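Local coordinates for protein myosin-17 (PDB 7KFL) that probably carries cargo along actin filaments in plant cells as a class XI myosin motor, its globular tail forming the cargo-binding domain, at residues D28-A33 / S81-L86; L87-L92 / F386-I391. All blocks are in the same frame, centred on the assembly; numbering follows the deposited sequence.

Contact 1 (D28-A33 / S81-L86); sequences DKPVAA and SATLLL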
loop_
_atom_site.group_PDB
_atom_site.type_symbol
_atom_site.label_atom_id
_atom_site.label_comp_id
_atom_site.label_asym_id
_atom_site.label_seq_id
_atom_site.Cartn_x
_atom_site.Cartn_y
_atom_site.Cartn_z
ATOM N N ASP A 28 -8.718 11.161 18.743
ATOM C CA ASP A 28 -8.265 10.363 17.572
ATOM C C ASP A 28 -6.802 10.711 17.262
ATOM O O ASP A 28 -6.378 10.483 16.109
ATOM C CB ASP A 28 -9.184 10.592 16.366
ATOM C CG ASP A 28 -9.210 12.024 15.852
ATOM O OD1 ASP A 28 -9.101 12.953 16.683
ATOM O OD2 ASP A 28 -9.341 12.201 14.622
ATOM N N LYS A 29 -6.058 11.211 18.257
ATOM C CA LYS A 29 -4.708 11.815 18.080
ATOM C C LYS A 29 -3.657 10.947 18.772
ATOM O O LYS A 29 -3.849 10.535 19.914
ATOM C CB LYS A 29 -4.706 13.252 18.610
ATOM C CG LYS A 29 -5.983 14.035 18.336
ATOM C CD LYS A 29 -5.837 15.536 18.503
ATOM C CE LYS A 29 -7.142 16.287 18.338
ATOM N NZ LYS A 29 -7.327 16.777 16.952
ATOM N N PRO A 30 -2.521 10.643 18.099
ATOM C CA PRO A 30 -1.432 9.871 18.702
ATOM C C PRO A 30 -0.758 10.692 19.813
ATOM O O PRO A 30 -0.434 11.845 19.582
ATOM C CB PRO A 30 -0.477 9.598 17.526
ATOM C CG PRO A 30 -1.311 9.886 16.296
ATOM C CD PRO A 30 -2.203 11.032 16.718
ATOM N N VAL A 31 -0.579 10.088 20.989
ATOM C CA VAL A 31 -0.126 10.802 22.219
ATOM C C VAL A 31 1.387 11.045 22.145
ATOM O O VAL A 31 1.800 12.187 22.423
ATOM C CB VAL A 31 -0.530 10.045 23.499
ATOM C CG1 VAL A 31 0.168 10.604 24.730
ATOM C CG2 VAL A 31 -2.038 10.055 23.690
ATOM N N ALA A 32 2.179 10.024 21.791
ATOM C CA ALA A 32 3.664 10.070 21.808
ATOM C C ALA A 32 4.167 11.217 20.920
ATOM O O ALA A 32 5.082 11.940 21.358
ATOM C CB ALA A 32 4.246 8.741 21.389
ATOM N N ALA A 33 3.584 11.387 19.731
ATOM C CA ALA A 33 3.908 12.477 18.781
ATOM C C ALA A 33 3.674 13.838 19.450
ATOM O O ALA A 33 4.519 14.732 19.275
ATOM C CB ALA A 33 3.085 12.332 17.526
ATOM N N SER A 81 4.337 8.964 13.694
ATOM C CA SER A 81 5.309 9.601 12.769
ATOM C C SER A 81 4.580 10.600 11.865
ATOM O O SER A 81 5.083 11.729 11.709
ATOM C CB SER A 81 6.052 8.575 11.962
ATOM O OG SER A 81 6.710 7.652 12.814
ATOM N N ALA A 82 3.440 10.194 11.302
ATOM C CA ALA A 82 2.604 11.020 10.400
ATOM C C ALA A 82 2.191 12.310 11.120
ATOM O O ALA A 82 2.348 13.390 10.521
ATOM C CB ALA A 82 1.405 10.227 9.931
ATOM N N THR A 83 1.711 12.203 12.365
ATOM C CA THR A 83 1.227 13.350 13.183
ATOM C C THR A 83 2.415 14.240 13.574
ATOM O O THR A 83 2.263 15.476 13.495
ATOM C CB THR A 83 0.431 12.881 14.408
ATOM O OG1 THR A 83 -0.602 12.009 13.949
ATOM C CG2 THR A 83 -0.185 14.024 15.188
ATOM N N LEU A 84 3.548 13.649 13.973
ATOM C CA LEU A 84 4.759 14.416 14.373
ATOM C C LEU A 84 5.285 15.203 13.166
ATOM O O LEU A 84 5.587 16.399 13.338
ATOM C CB LEU A 84 5.835 13.480 14.931
ATOM C CG LEU A 84 7.087 14.176 15.467
ATOM C CD1 LEU A 84 6.739 15.426 16.271
ATOM C CD2 LEU A 84 7.917 13.222 16.316
ATOM N N LEU A 85 5.388 14.555 11.999
ATOM C CA LEU A 85 5.878 15.180 10.740
ATOM C C LEU A 85 4.928 16.308 10.315
ATOM O O LEU A 85 5.431 17.340 9.830
ATOM C CB LEU A 85 6.007 14.115 9.647
ATOM C CG LEU A 85 7.315 13.327 9.667
ATOM C CD1 LEU A 85 7.191 12.039 8.870
ATOM C CD2 LEU A 85 8.468 14.173 9.144
ATOM N N LEU A 86 3.617 16.118 10.494
ATOM C CA LEU A 86 2.570 17.135 10.197
ATOM C C LEU A 86 2.850 18.397 11.026
ATOM O O LEU A 86 2.794 19.502 10.453
ATOM C CB LEU A 86 1.189 16.535 10.505
ATOM C CG LEU A 86 -0.046 17.389 10.196
ATOM C CD1 LEU A 86 -0.612 18.026 11.456
ATOM C CD2 LEU A 86 0.226 18.447 9.139
#

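Contact 2 (L87-L92 / F386-I391); sequences LLQRTL and FTVEDI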
loop_
_atom_site.group_PDB
_atom_site.type_symbol
_atom_site.label_atom_id
_atom_site.label_comp_id
_atom_site.label_asym_id
_atom_site.label_seq_id
_atom_site.Cartn_x
_atom_site.Cartn_y
_atom_site.Cartn_z
ATOM N N LEU A 87 3.173 18.231 12.313
ATOM C CA LEU A 87 3.499 19.342 13.249
ATOM C C LEU A 87 4.812 20.001 12.807
ATOM O O LEU A 87 4.829 21.242 12.680
ATOM C CB LEU A 87 3.604 18.799 14.678
ATOM C CG LEU A 87 2.331 18.179 15.254
ATOM C CD1 LEU A 87 2.649 17.299 16.453
ATOM C CD2 LEU A 87 1.322 19.253 15.630
ATOM N N LEU A 88 5.856 19.197 12.572
ATOM C CA LEU A 88 7.194 19.650 12.099
ATOM C C LEU A 88 7.053 20.412 10.774
ATOM O O LEU A 88 7.719 21.452 10.627
ATOM C CB LEU A 88 8.120 18.440 11.929
ATOM C CG LEU A 88 8.533 17.715 13.210
ATOM C CD1 LEU A 88 9.588 16.663 12.910
ATOM C CD2 LEU A 88 9.042 18.684 14.266
ATOM N N GLN A 89 6.225 19.906 9.851
ATOM C CA GLN A 89 5.997 20.491 8.499
ATOM C C GLN A 89 5.433 21.912 8.630
ATOM O O GLN A 89 5.812 22.763 7.806
ATOM C CB GLN A 89 5.049 19.606 7.685
ATOM C CG GLN A 89 4.650 20.191 6.334
ATOM C CD GLN A 89 5.803 20.295 5.366
ATOM O OE1 GLN A 89 6.797 19.576 5.469
ATOM N NE2 GLN A 89 5.675 21.190 4.399
ATOM N N ARG A 90 4.565 22.151 9.619
ATOM C CA ARG A 90 3.846 23.439 9.821
ATOM C C ARG A 90 4.601 24.336 10.814
ATOM O O ARG A 90 4.131 25.469 11.038
ATOM C CB ARG A 90 2.424 23.179 10.325
ATOM C CG ARG A 90 1.510 22.497 9.316
ATOM C CD ARG A 90 0.113 22.288 9.872
ATOM N NE ARG A 90 -0.755 21.532 8.974
ATOM C CZ ARG A 90 -1.995 21.136 9.262
ATOM N NH1 ARG A 90 -2.538 21.418 10.436
ATOM N NH2 ARG A 90 -2.692 20.450 8.372
ATOM N N THR A 91 5.720 23.865 11.378
ATOM C CA THR A 91 6.486 24.554 12.455
ATOM C C THR A 91 7.856 25.009 11.931
ATOM O O THR A 91 8.077 26.233 11.856
ATOM C CB THR A 91 6.623 23.647 13.685
ATOM O OG1 THR A 91 5.310 23.404 14.189
ATOM C CG2 THR A 91 7.481 24.242 14.781
ATOM N N LEU A 92 8.737 24.060 11.593
ATOM C CA LEU A 92 10.166 24.314 11.252
ATOM C C LEU A 92 10.258 25.184 9.991
ATOM O O LEU A 92 9.805 24.725 8.928
ATOM C CB LEU A 92 10.894 22.980 11.036
ATOM C CG LEU A 92 10.803 21.951 12.165
ATOM C CD1 LEU A 92 11.897 20.905 12.020
ATOM C CD2 LEU A 92 10.877 22.600 13.539
ATOM N N PHE A 386 3.527 9.103 -1.734
ATOM C CA PHE A 386 3.159 10.319 -0.958
ATOM C C PHE A 386 4.406 11.116 -0.567
ATOM O O PHE A 386 5.486 10.517 -0.390
ATOM C CB PHE A 386 2.382 9.936 0.305
ATOM C CG PHE A 386 3.140 9.052 1.263
ATOM C CD1 PHE A 386 3.982 9.595 2.220
ATOM C CD2 PHE A 386 3.016 7.673 1.202
ATOM C CE1 PHE A 386 4.682 8.777 3.096
ATOM C CE2 PHE A 386 3.712 6.857 2.079
ATOM C CZ PHE A 386 4.545 7.410 3.024
ATOM N N THR A 387 4.231 12.433 -0.418
ATOM C CA THR A 387 5.205 13.381 0.183
ATOM C C THR A 387 4.616 13.910 1.497
ATOM O O THR A 387 3.385 13.811 1.671
ATOM C CB THR A 387 5.545 14.511 -0.797
ATOM O OG1 THR A 387 4.331 15.170 -1.160
ATOM C CG2 THR A 387 6.245 14.012 -2.043
ATOM N N VAL A 388 5.460 14.447 2.384
ATOM C CA VAL A 388 5.055 14.966 3.727
ATOM C C VAL A 388 4.047 16.107 3.534
ATOM O O VAL A 388 3.171 16.267 4.406
ATOM C CB VAL A 388 6.278 15.410 4.558
ATOM C CG1 VAL A 388 5.878 16.097 5.856
ATOM C CG2 VAL A 388 7.212 14.245 4.851
ATOM N N GLU A 389 4.163 16.859 2.432
ATOM C CA GLU A 389 3.247 17.972 2.062
ATOM C C GLU A 389 1.856 17.411 1.729
ATOM O O GLU A 389 0.866 18.037 2.149
ATOM C CB GLU A 389 3.831 18.771 0.893
ATOM C CG GLU A 389 3.024 20.005 0.520
ATOM C CD GLU A 389 2.942 21.092 1.579
ATOM O OE1 GLU A 389 3.767 21.079 2.515
ATOM O OE2 GLU A 389 2.051 21.960 1.461
ATOM N N ASP A 390 1.784 16.289 1.000
ATOM C CA ASP A 390 0.515 15.591 0.653
ATOM C C ASP A 390 -0.186 15.139 1.938
ATOM O O ASP A 390 -1.400 15.392 2.068
ATOM C CB ASP A 390 0.743 14.371 -0.246
ATOM C CG ASP A 390 1.150 14.701 -1.672
ATOM O OD1 ASP A 390 0.891 15.840 -2.112
ATOM O OD2 ASP A 390 1.719 13.809 -2.333
ATOM N N ILE A 391 0.556 14.480 2.835
ATOM C CA ILE A 391 0.050 13.976 4.148
ATOM C C ILE A 391 -0.578 15.149 4.911
ATOM O O ILE A 391 -1.710 14.991 5.401
ATOM C CB ILE A 391 1.171 13.293 4.960
ATOM C CG1 ILE A 391 1.651 12.006 4.283
ATOM C CG2 ILE A 391 0.727 13.047 6.397
ATOM C CD1 ILE A 391 2.694 11.242 5.065
#

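Contact 1 (D28-A33 / S81-L86)
Pro30 and Thr83 meet tip to tip. The hydroxyl Thr83 OG1 sits 3.2 Å from Pro30 CG and almost as near to Pro30 CD. It is no hydrogen bond: the ring carbons simply press on the oxygen, whose hydrogen-bond partner is Ser79 O, one turn back on the same helix. With chi1 at -54° the hydroxyl stands beside the backbone N and the methyl Thr83 CG2 points opposite that N, reaching Pro30 CD at 3.9 Å.

The tightest backbone approach is at Ala33, whose CA comes within 4.9 Å of Leu84 CA. A methyl is small enough to let the two helices come this near. Ala33 CB packs on Leu84 CB at 4.0 Å, and Leu84 CD1 rests 3.8 Å from Ala33 O. No hydrogen bond joins the two segments, but Asn80 OD1, just before 81-86, accepts from Ala33 N.

The other side is looser. Thr83 borders it, and the exposed Lys29 sends its end away from 81-86.

The contact thus seats strand 29-30, half of a hairpin with strand 25-26, and the start of helix 31-43 against helix 71-89. Leu84 also touches Ile36 and Tyr37 of helix 31-43, and Leu159 of helix 150-186.

Contact 2 (L87-L92 / F386-I391)
The flat amide of Gln89 faces the carboxylate of Glu389 and the methyl Val388 CG1. Both partners lie to one side of the amide plane. The amide and carboxylate planes are turned 70° apart, and the two side chains cross at about a right angle. Gln89 NE2 is 2.7 Å from Glu389 OE1, an oxygen well out of the amide plane. At the other end of the amide, Gln89 OE1 touches Val388 CG1 at 3.6 Å.

In the helical globular tail, this joins the end of helix 71-89 to the short helix 388-393. Thr387 is the N-cap of the latter. Its N gives a weak bond to Asp390 OD2, one half of a capping-box arrangement.

Gln89 CG runs anti to the backbone N (chi1 174°), which carries the chain out toward Val388. A bend at chi2 (67°) then turns the amide so that NE2 meets Glu389. The stem helps too: Gln89 CB lies 4.0 Å from Val388 CG1. An alanine here removes the amide and would probably leave Glu389 OE1 without that neighbour and free to turn, with a gap beside Val388 CG1.

This is a surface contact. Glu389 is exposed, while Gln89 and Val388 are partly so. Helix 150-186 adds Lys156 beside Gln89 and Thr160 beside Val388. Arg90 supplies a second tie, its NH2 bonding to Ser392 O.

Leu88 O accepts from both Thr91 N and Leu92 N. Thr91 OG1, also bonded to Tyr37 OH, donates to Leu87 O at 2.7 Å from above the carbonyl plane.

How the contacts relate
After helix 4-20 the chain forms the hairpin of strands 25-26 and 29-30, then helices 31-43 and 53-65. Helix 71-89 returns, and contact 1 closes this mostly helical loop of 47 residues. The same helix runs straight on into contact 2, which closes a far longer loop of 293 residues. That loop takes in the long helices 150-186, 205-231 and 236-260. The two loops follow in series and neither nests nor crosses. Their centres lie about 12 Å apart, and Leu85 O meets Val388 CG1 at 4.2 Å. Helix 71-89 therefore ties an N-terminal hairpin and helix to the C-terminal end of the modelled chain.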